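Local coordinates for ketol-acid reductoisomerase (uncultured archaeon GZfos26G2, PDB 4XDY), which catalyses the magnesium-dependent alkyl migration and NADH-dependent reduction of (S)-2-acetolactate to (R)-2,3-dihydroxy-isovalerate in branched-chain amino-acid biosynthesis, at residues V81-P86 and N96-Q101; I44-I49 and N55-K60; E67-P70 and E76-D79. All blocks are in the same frame, centred on the assembly; numbering follows the deposited sequence.

Overall arrangement
Read from the N terminus, the three contacts follow one another without nesting or crossing, all within the Rossmann domain. Interaction 2 comes first and closes the loop that runs from strand 41-50 through the short strand 53-54 to helix 56-63, where the adenosine ribose of the cofactor is held. Interaction 3 joins the next strand, 67-70, to the end of helix 71-77; it meets interaction 2 directly, because strands 41-50 and 67-70 are parallel neighbours and Trp58 packs on Val68. Interaction 1 closes last, bringing the C-terminal part of helix 90-98 back onto strand 80-83. Interactions 1 and 2 do not touch, their nearest atoms being about 5 Å apart, yet both reach the same NADH.

Interaction 1 of 3, residues V81-P86 and N96-Q101; sequences VHILLP and NQIKPQ. With NAI (1,4-dihydronicotinamide adenine dinucleotide), chain E.
Ile98, in the last part of helix 90-98, lays its side chain against Val81 and Ile83, and this contact between the two segments is entirely apolar. The delta methyls of Ile83 and Ile98 meet tip to tip, CD1 to CD1 at 3.9 Å. Val81 is met differently: its side chain and that of Ile98 slide past each other in opposite directions, with Val81 CG1 lying 4.0 Å from Ile98 CG2. One isoleucine therefore serves two strand residues with two branches. In Ile98 the longer branch lies anti to the carbonyl carbon (chi1 -68°) and runs on extended to Ile83, while CG2 is left for the valine. Beta-branched residues suit positions 81 and 83, being at home in a strand, where alternate side chains share one face.

Within segment 96-101, Gln101 N donates to Ile98 O over 2.9 Å in the short 3-10 turn.

Contacts with the cofactor begin where the strand ends. Leu84 O lies 3.3 Å from C5D of NADH, Leu85 CD2 is 3.5 Å from the ribose oxygen O4B, and Pro86 CD comes within 3.2 Å of O5B. The loop 84-86 thus lies along the two riboses and the adenosine-side phosphate, touching them with a carbonyl oxygen and two apolar side chains.

Strand 80-83 and helix 90-98 are the first two elements of a beta-alpha-beta unit completed by strand 107-110. Val81 and Ile83 bond through their backbones to that strand, and His82 to strand 18-22 on the other flank. Ile98 also touches Ile71 of helix 71-77, so its side chain packs on the sheet and on a neighbouring helix as well.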
# COMPACT_ATOMS: atom_id res chain seq x y z
N VAL A 81 -17.37 28.63 5.27
CA VAL A 81 -18.40 27.59 5.20
C VAL A 81 -17.81 26.45 4.35
O VAL A 81 -17.64 26.61 3.17
CB VAL A 81 -19.67 28.12 4.58
CG1 VAL A 81 -20.71 27.00 4.40
CG2 VAL A 81 -20.30 29.22 5.46
N HIS A 82 -17.39 25.40 5.04
CA HIS A 82 -16.52 24.41 4.42
C HIS A 82 -17.35 23.13 4.20
O HIS A 82 -17.74 22.47 5.18
CB HIS A 82 -15.37 24.15 5.35
CG HIS A 82 -14.34 23.20 4.83
ND1 HIS A 82 -14.18 22.93 3.49
CD2 HIS A 82 -13.38 22.49 5.46
CE1 HIS A 82 -13.17 22.10 3.32
NE2 HIS A 82 -12.68 21.80 4.49
N ILE A 83 -17.61 22.86 2.93
CA ILE A 83 -18.61 21.84 2.50
C ILE A 83 -17.89 20.50 2.44
O ILE A 83 -17.11 20.27 1.51
CB ILE A 83 -19.31 22.26 1.23
CG1 ILE A 83 -20.17 23.52 1.50
CG2 ILE A 83 -20.27 21.16 0.76
CD1 ILE A 83 -20.78 24.13 0.30
N LEU A 84 -18.14 19.66 3.44
CA LEU A 84 -17.59 18.29 3.50
C LEU A 84 -18.72 17.24 3.55
O LEU A 84 -18.60 16.23 4.18
CB LEU A 84 -16.57 18.15 4.60
CG LEU A 84 -15.29 18.98 4.48
CD1 LEU A 84 -14.37 18.86 5.68
CD2 LEU A 84 -14.55 18.66 3.19
N LEU A 85 -19.77 17.54 2.78
CA LEU A 85 -20.83 16.65 2.51
C LEU A 85 -20.48 15.81 1.25
O LEU A 85 -19.70 16.22 0.43
CB LEU A 85 -22.10 17.45 2.28
CG LEU A 85 -22.64 18.20 3.49
CD1 LEU A 85 -23.58 19.32 3.06
CD2 LEU A 85 -23.34 17.29 4.44
N PRO A 86 -21.17 14.67 1.04
CA PRO A 86 -20.96 13.92 -0.22
C PRO A 86 -21.15 14.79 -1.42
O PRO A 86 -22.08 15.60 -1.48
CB PRO A 86 -22.02 12.78 -0.15
CG PRO A 86 -22.29 12.59 1.32
CD PRO A 86 -22.20 14.04 1.88
N ASN A 96 -30.59 24.98 -0.78
CA ASN A 96 -31.63 25.11 0.28
C ASN A 96 -31.20 25.62 1.63
O ASN A 96 -31.95 26.32 2.32
CB ASN A 96 -32.32 23.79 0.51
CG ASN A 96 -32.97 23.27 -0.76
OD1 ASN A 96 -33.40 24.03 -1.60
ND2 ASN A 96 -32.98 21.98 -0.93
N GLN A 97 -30.05 25.21 2.09
CA GLN A 97 -29.66 25.39 3.47
C GLN A 97 -28.47 26.35 3.68
O GLN A 97 -28.29 26.85 4.80
CB GLN A 97 -29.37 24.09 4.17
CG GLN A 97 -30.53 23.12 4.11
CD GLN A 97 -30.21 21.81 4.77
OE1 GLN A 97 -30.34 20.72 4.13
NE2 GLN A 97 -29.76 21.84 5.98
N ILE A 98 -27.71 26.59 2.62
CA ILE A 98 -26.43 27.31 2.78
C ILE A 98 -26.51 28.66 2.07
O ILE A 98 -26.23 29.70 2.70
CB ILE A 98 -25.21 26.52 2.24
CG1 ILE A 98 -24.93 25.30 3.12
CG2 ILE A 98 -24.02 27.47 2.22
CD1 ILE A 98 -23.85 24.35 2.67
N LYS A 99 -26.90 28.65 0.81
CA LYS A 99 -26.91 29.82 -0.03
C LYS A 99 -27.66 30.99 0.64
O LYS A 99 -27.13 32.10 0.66
CB LYS A 99 -27.50 29.54 -1.39
CG LYS A 99 -27.46 30.75 -2.33
CD LYS A 99 -28.20 30.50 -3.62
CE LYS A 99 -28.72 31.78 -4.17
NZ LYS A 99 -29.01 31.61 -5.60
N PRO A 100 -28.84 30.76 1.26
CA PRO A 100 -29.50 31.97 1.88
C PRO A 100 -28.81 32.57 3.05
O PRO A 100 -29.14 33.70 3.42
CB PRO A 100 -30.86 31.41 2.32
CG PRO A 100 -31.12 30.26 1.35
CD PRO A 100 -29.73 29.59 1.32
N GLN A 101 -27.87 31.87 3.66
CA GLN A 101 -27.10 32.38 4.77
C GLN A 101 -25.76 32.99 4.34
O GLN A 101 -24.97 33.44 5.18
CB GLN A 101 -26.85 31.29 5.81
CG GLN A 101 -28.09 30.42 6.10
CD GLN A 101 -29.30 31.28 6.37
OE1 GLN A 101 -30.25 31.40 5.54
NE2 GLN A 101 -29.23 31.98 7.49
PA NAI E . -19.27 11.59 3.67
O1A NAI E . -19.86 10.66 2.60
O2A NAI E . -18.44 11.04 4.75
O5B NAI E . -20.49 12.53 4.14
C5B NAI E . -20.32 13.46 5.24
C4B NAI E . -21.60 13.43 6.12
O4B NAI E . -22.63 13.98 5.30
C3B NAI E . -22.15 12.05 6.58
O3B NAI E . -21.35 11.60 7.66
C2B NAI E . -23.60 12.38 6.89
O2B NAI E . -23.67 12.80 8.26
C1B NAI E . -23.86 13.56 5.93
N9A NAI E . -24.79 13.18 4.88
C8A NAI E . -24.67 12.00 4.13
N7A NAI E . -25.67 11.94 3.26
C5A NAI E . -26.44 13.05 3.46
C6A NAI E . -27.67 13.56 2.89
N6A NAI E . -28.32 12.91 1.92
N1A NAI E . -28.15 14.76 3.30
C2A NAI E . -27.54 15.45 4.29
N3A NAI E . -26.42 15.07 4.88
C4A NAI E . -25.84 13.87 4.51
O3 NAI E . -18.36 12.74 2.83
PN NAI E . -16.73 12.57 2.54
O1N NAI E . -16.46 11.24 1.86
O2N NAI E . -16.06 12.88 3.81
O5D NAI E . -16.65 13.64 1.38
C5D NAI E . -16.66 15.07 1.74
C4D NAI E . -15.97 15.93 0.62
O4D NAI E . -14.57 15.59 0.76
C3D NAI E . -16.32 15.58 -0.81
O3D NAI E . -16.29 16.76 -1.62
C2D NAI E . -15.23 14.59 -1.28
O2D NAI E . -15.03 14.50 -2.69
C1D NAI E . -14.04 15.16 -0.55
N1N NAI E . -12.90 14.28 -0.26
C2N NAI E . -13.12 13.14 0.42
C3N NAI E . -12.10 12.31 0.74
C7N NAI E . -12.36 11.16 1.56
O7N NAI E . -13.48 10.57 1.72
N7N NAI E . -11.37 10.87 2.36
C4N NAI E . -10.76 12.68 0.34
C5N NAI E . -10.58 14.00 -0.18
C6N NAI E . -11.67 14.74 -0.49

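Interaction 2 of 3, residues I44-I49 and N55-K60; sequences IGETEI and NPSWEK. With NAI (1,4-dihydronicotinamide adenine dinucleotide), chain E.
Asn55 reaches across to the loop residues Thr47 and Glu48, in the break of strand 41-50, with both backbone and side chain. Its N donates to Glu48 O over 2.7 Å, almost straight at 174°, and its ND2 donates to Thr47 O over 3.0 Å, in the carbonyl plane of the threonine. With CG anti to the backbone N (chi1 179°), the amide is turned toward Thr47 O and the ribose together, and OD1 remains to cap helix 56-63 by accepting from Ser57 N. Asparagine suits this N-cap because its amide donates and accepts at once.

The cofactor's ribose hydroxyls complete the network. O2B donates to Glu46 OE2 over 2.6 Å and accepts from Asn55 ND2, while O3B shares a hydrogen bond with Ser57 OG at 2.8 Å. The carboxylate of Glu46 is also held by Thr47 N, which meets OE1 on its anti lone pair, and by Tyr24 N, which bonds OE2.

Trp58 supplies the apolar part. Glu48 CG stands over its five-membered ring, 3.8 Å from the centroid, in a CH-pi contact, and Glu46 O lies at the ring edge. NE1, buried here, has no partner in the model.

A carboxylate that accepts from the 2'-hydroxyl matches NADH; it would probably repel the phosphate that NADPH carries there, consistent with this enzyme's preference for NADH.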
# COMPACT_ATOMS: atom_id res chain seq x y z
N ILE A 44 -19.79 22.57 13.83
CA ILE A 44 -20.31 21.52 12.90
C ILE A 44 -21.70 21.85 12.45
O ILE A 44 -22.60 22.07 13.27
CB ILE A 44 -20.27 20.12 13.51
CG1 ILE A 44 -18.88 19.82 14.06
CG2 ILE A 44 -20.71 19.07 12.48
CD1 ILE A 44 -17.74 19.92 13.01
N GLY A 45 -21.88 21.87 11.14
CA GLY A 45 -23.21 21.86 10.50
C GLY A 45 -23.55 20.40 10.14
O GLY A 45 -22.82 19.76 9.38
N GLU A 46 -24.65 19.88 10.71
CA GLU A 46 -25.08 18.52 10.42
C GLU A 46 -26.57 18.44 10.43
O GLU A 46 -27.23 19.46 10.63
CB GLU A 46 -24.43 17.51 11.38
CG GLU A 46 -23.28 16.72 10.76
CD GLU A 46 -23.65 15.69 9.68
OE1 GLU A 46 -24.82 15.62 9.29
OE2 GLU A 46 -22.71 15.03 9.10
N THR A 47 -27.07 17.25 10.09
CA THR A 47 -28.48 16.98 10.04
C THR A 47 -28.80 15.85 11.05
O THR A 47 -28.24 14.77 11.00
CB THR A 47 -28.90 16.56 8.64
OG1 THR A 47 -28.46 17.55 7.69
CG2 THR A 47 -30.44 16.44 8.56
N GLU A 48 -29.70 16.16 11.97
CA GLU A 48 -29.96 15.32 13.12
C GLU A 48 -30.57 13.97 12.73
O GLU A 48 -30.17 12.93 13.25
CB GLU A 48 -30.86 16.06 14.13
CG GLU A 48 -30.96 15.33 15.45
CD GLU A 48 -31.59 16.20 16.54
OE1 GLU A 48 -31.44 15.93 17.74
OE2 GLU A 48 -32.23 17.18 16.19
N ILE A 49 -31.49 14.00 11.79
CA ILE A 49 -32.19 12.82 11.31
C ILE A 49 -31.92 12.68 9.83
O ILE A 49 -32.15 13.61 9.09
CB ILE A 49 -33.76 12.97 11.45
CG1 ILE A 49 -34.14 13.34 12.89
CG2 ILE A 49 -34.48 11.70 10.95
CD1 ILE A 49 -33.51 12.45 13.93
N ASN A 55 -29.08 10.45 12.81
CA ASN A 55 -27.81 10.44 12.08
C ASN A 55 -26.66 10.23 13.04
O ASN A 55 -26.40 11.08 13.87
CB ASN A 55 -27.68 11.76 11.32
CG ASN A 55 -26.37 11.84 10.54
OD1 ASN A 55 -25.65 10.85 10.43
ND2 ASN A 55 -26.07 13.03 9.99
N PRO A 56 -25.95 9.09 12.96
CA PRO A 56 -24.82 8.91 13.85
C PRO A 56 -23.68 10.00 13.80
O PRO A 56 -23.00 10.21 14.79
CB PRO A 56 -24.23 7.53 13.45
CG PRO A 56 -25.14 6.97 12.41
CD PRO A 56 -26.02 8.07 11.89
N SER A 57 -23.54 10.68 12.66
CA SER A 57 -22.53 11.72 12.52
C SER A 57 -22.87 12.94 13.41
O SER A 57 -21.98 13.54 14.05
CB SER A 57 -22.50 12.15 11.06
OG SER A 57 -22.08 11.05 10.27
N TRP A 58 -24.15 13.30 13.45
CA TRP A 58 -24.63 14.31 14.41
C TRP A 58 -24.23 13.97 15.87
O TRP A 58 -23.62 14.76 16.60
CB TRP A 58 -26.15 14.50 14.20
CG TRP A 58 -26.79 15.45 15.19
CD1 TRP A 58 -27.12 15.18 16.48
CD2 TRP A 58 -27.19 16.82 14.96
NE1 TRP A 58 -27.68 16.31 17.08
CE2 TRP A 58 -27.76 17.31 16.16
CE3 TRP A 58 -27.14 17.67 13.84
CZ2 TRP A 58 -28.25 18.63 16.28
CZ3 TRP A 58 -27.65 18.97 13.96
CH2 TRP A 58 -28.19 19.44 15.18
N GLU A 59 -24.51 12.74 16.28
CA GLU A 59 -24.25 12.30 17.64
C GLU A 59 -22.77 12.27 17.88
O GLU A 59 -22.26 12.67 18.95
CB GLU A 59 -24.83 10.87 17.84
CG GLU A 59 -26.33 10.72 17.55
CD GLU A 59 -27.21 11.66 18.41
OE1 GLU A 59 -26.76 12.16 19.48
OE2 GLU A 59 -28.36 11.92 18.01
N LYS A 60 -22.02 11.80 16.87
CA LYS A 60 -20.62 11.63 17.11
C LYS A 60 -19.97 12.99 17.32
O LYS A 60 -19.10 13.13 18.18
CB LYS A 60 -19.91 10.84 15.99
CG LYS A 60 -18.44 10.57 16.33
CD LYS A 60 -17.76 9.73 15.20
CE LYS A 60 -16.35 9.26 15.54
NZ LYS A 60 -15.41 10.41 15.71
PA NAI E . -19.27 11.59 3.67
O1A NAI E . -19.86 10.66 2.60
O2A NAI E . -18.44 11.04 4.75
O5B NAI E . -20.49 12.53 4.14
C5B NAI E . -20.32 13.46 5.24
C4B NAI E . -21.60 13.43 6.12
O4B NAI E . -22.63 13.98 5.30
C3B NAI E . -22.15 12.05 6.58
O3B NAI E . -21.35 11.60 7.66
C2B NAI E . -23.60 12.38 6.89
O2B NAI E . -23.67 12.80 8.26
C1B NAI E . -23.86 13.56 5.93
N9A NAI E . -24.79 13.18 4.88
C8A NAI E . -24.67 12.00 4.13
N7A NAI E . -25.67 11.94 3.26
C5A NAI E . -26.44 13.05 3.46
C6A NAI E . -27.67 13.56 2.89
N6A NAI E . -28.32 12.91 1.92
N1A NAI E . -28.15 14.76 3.30
C2A NAI E . -27.54 15.45 4.29
N3A NAI E . -26.42 15.07 4.88
C4A NAI E . -25.84 13.87 4.51
O3 NAI E . -18.36 12.74 2.83
PN NAI E . -16.73 12.57 2.54
O1N NAI E . -16.46 11.24 1.86
O2N NAI E . -16.06 12.88 3.81
O5D NAI E . -16.65 13.64 1.38
C5D NAI E . -16.66 15.07 1.74
C4D NAI E . -15.97 15.93 0.62
O4D NAI E . -14.57 15.59 0.76
C3D NAI E . -16.32 15.58 -0.81
O3D NAI E . -16.29 16.76 -1.62
C2D NAI E . -15.23 14.59 -1.28
O2D NAI E . -15.03 14.50 -2.69
C1D NAI E . -14.04 15.16 -0.55
N1N NAI E . -12.90 14.28 -0.26
C2N NAI E . -13.12 13.14 0.42
C3N NAI E . -12.10 12.31 0.74
C7N NAI E . -12.36 11.16 1.56
O7N NAI E . -13.48 10.57 1.72
N7N NAI E . -11.37 10.87 2.36
C4N NAI E . -10.76 12.68 0.34
C5N NAI E . -10.58 14.00 -0.18
C6N NAI E . -11.67 14.74 -0.49

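Interaction 3 of 3, residues E67-P70 and E76-D79; sequences EVLP and EKGD
Lys77 extends its aliphatic chain past Leu69, CD lying 4.4 Å from Leu69 CD1, and carries its ammonium on to Glu67. The leucine contact is a loose one, a methyl beside a methylene, in which the lysine behaves as a hydrocarbon before it behaves as a charge. Leucine suits this place because it offers the lysine stem an apolar neighbour at the margin of the sheet.

The polar part is a single salt bridge. NZ of Lys77 donates to Glu67 OE1 over 3.0 Å, approaching on the syn side and 16° out of the carboxylate plane. OE2 stays farther off, at 4.0 Å from the same NZ, so the ammonium engages one oxygen and does not straddle the two. The side chains come from opposite directions, the glutamate from the strand and the lysine from the last turn of the helix, and the pair joins the last residue of helix 71-77 to strand 67-70. Both have CG anti to the backbone N (chi1 171° in Glu67 and -179° in Lys77) and run extended beyond it, a reach needed because even the nearest CA atoms of the two segments, those of Leu69 and Lys77, are 9.7 Å apart.

Both side chains also touch Val43 of strand 41-50, the parallel neighbour of strand 67-70. Gly78 then leaves the helical conformation, and Lys106 NZ bonds to the carbonyls of Glu76 and Gly78 at this helix end.

Such a bridge lies at the surface, where water would be expected to screen the charges, so its pull is probably modest.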
# COMPACT_ATOMS: atom_id res chain seq x y z
N GLU A 67 -19.62 22.11 19.09
CA GLU A 67 -20.92 22.69 18.86
C GLU A 67 -21.51 22.21 17.53
O GLU A 67 -20.89 22.39 16.48
CB GLU A 67 -20.85 24.21 18.90
CG GLU A 67 -22.14 24.86 18.46
CD GLU A 67 -22.18 26.38 18.63
OE1 GLU A 67 -21.11 27.04 18.66
OE2 GLU A 67 -23.31 26.91 18.70
N VAL A 68 -22.74 21.68 17.57
CA VAL A 68 -23.35 21.02 16.44
C VAL A 68 -24.69 21.68 16.17
O VAL A 68 -25.56 21.74 17.04
CB VAL A 68 -23.45 19.48 16.69
CG1 VAL A 68 -24.01 18.75 15.48
CG2 VAL A 68 -22.13 18.92 17.13
N LEU A 69 -24.82 22.24 14.98
CA LEU A 69 -25.99 22.95 14.59
C LEU A 69 -26.53 22.37 13.33
O LEU A 69 -25.75 21.79 12.56
CB LEU A 69 -25.62 24.42 14.31
CG LEU A 69 -24.90 25.17 15.45
CD1 LEU A 69 -24.33 26.52 15.03
CD2 LEU A 69 -25.87 25.37 16.58
N PRO A 70 -27.79 22.69 13.02
CA PRO A 70 -28.31 22.49 11.70
C PRO A 70 -27.45 23.27 10.70
O PRO A 70 -26.84 24.29 11.05
CB PRO A 70 -29.74 23.07 11.74
CG PRO A 70 -30.08 23.20 13.20
CD PRO A 70 -28.79 23.32 13.94
N GLU A 76 -24.62 30.42 8.99
CA GLU A 76 -24.76 31.77 9.57
C GLU A 76 -23.56 32.12 10.43
O GLU A 76 -23.00 33.19 10.29
CB GLU A 76 -26.09 31.85 10.38
CG GLU A 76 -26.53 33.26 10.69
CD GLU A 76 -28.01 33.38 11.04
OE1 GLU A 76 -28.78 32.37 11.06
OE2 GLU A 76 -28.40 34.53 11.27
N LYS A 77 -23.10 31.19 11.22
CA LYS A 77 -22.09 31.44 12.14
C LYS A 77 -20.67 31.38 11.53
O LYS A 77 -19.70 31.93 12.05
CB LYS A 77 -22.27 30.39 13.22
CG LYS A 77 -21.27 30.52 14.32
CD LYS A 77 -21.76 30.02 15.67
CE LYS A 77 -20.56 30.19 16.63
NZ LYS A 77 -20.95 30.01 18.04
N GLY A 78 -20.49 30.63 10.45
CA GLY A 78 -19.14 30.46 9.95
C GLY A 78 -18.68 31.66 9.11
O GLY A 78 -19.40 32.12 8.25
N ASP A 79 -17.44 32.05 9.33
CA ASP A 79 -16.76 32.95 8.40
C ASP A 79 -16.30 32.17 7.15
O ASP A 79 -16.22 32.73 6.07
CB ASP A 79 -15.54 33.53 9.10
CG ASP A 79 -15.93 34.35 10.33
OD1 ASP A 79 -16.76 35.23 10.12
OD2 ASP A 79 -15.51 34.02 11.46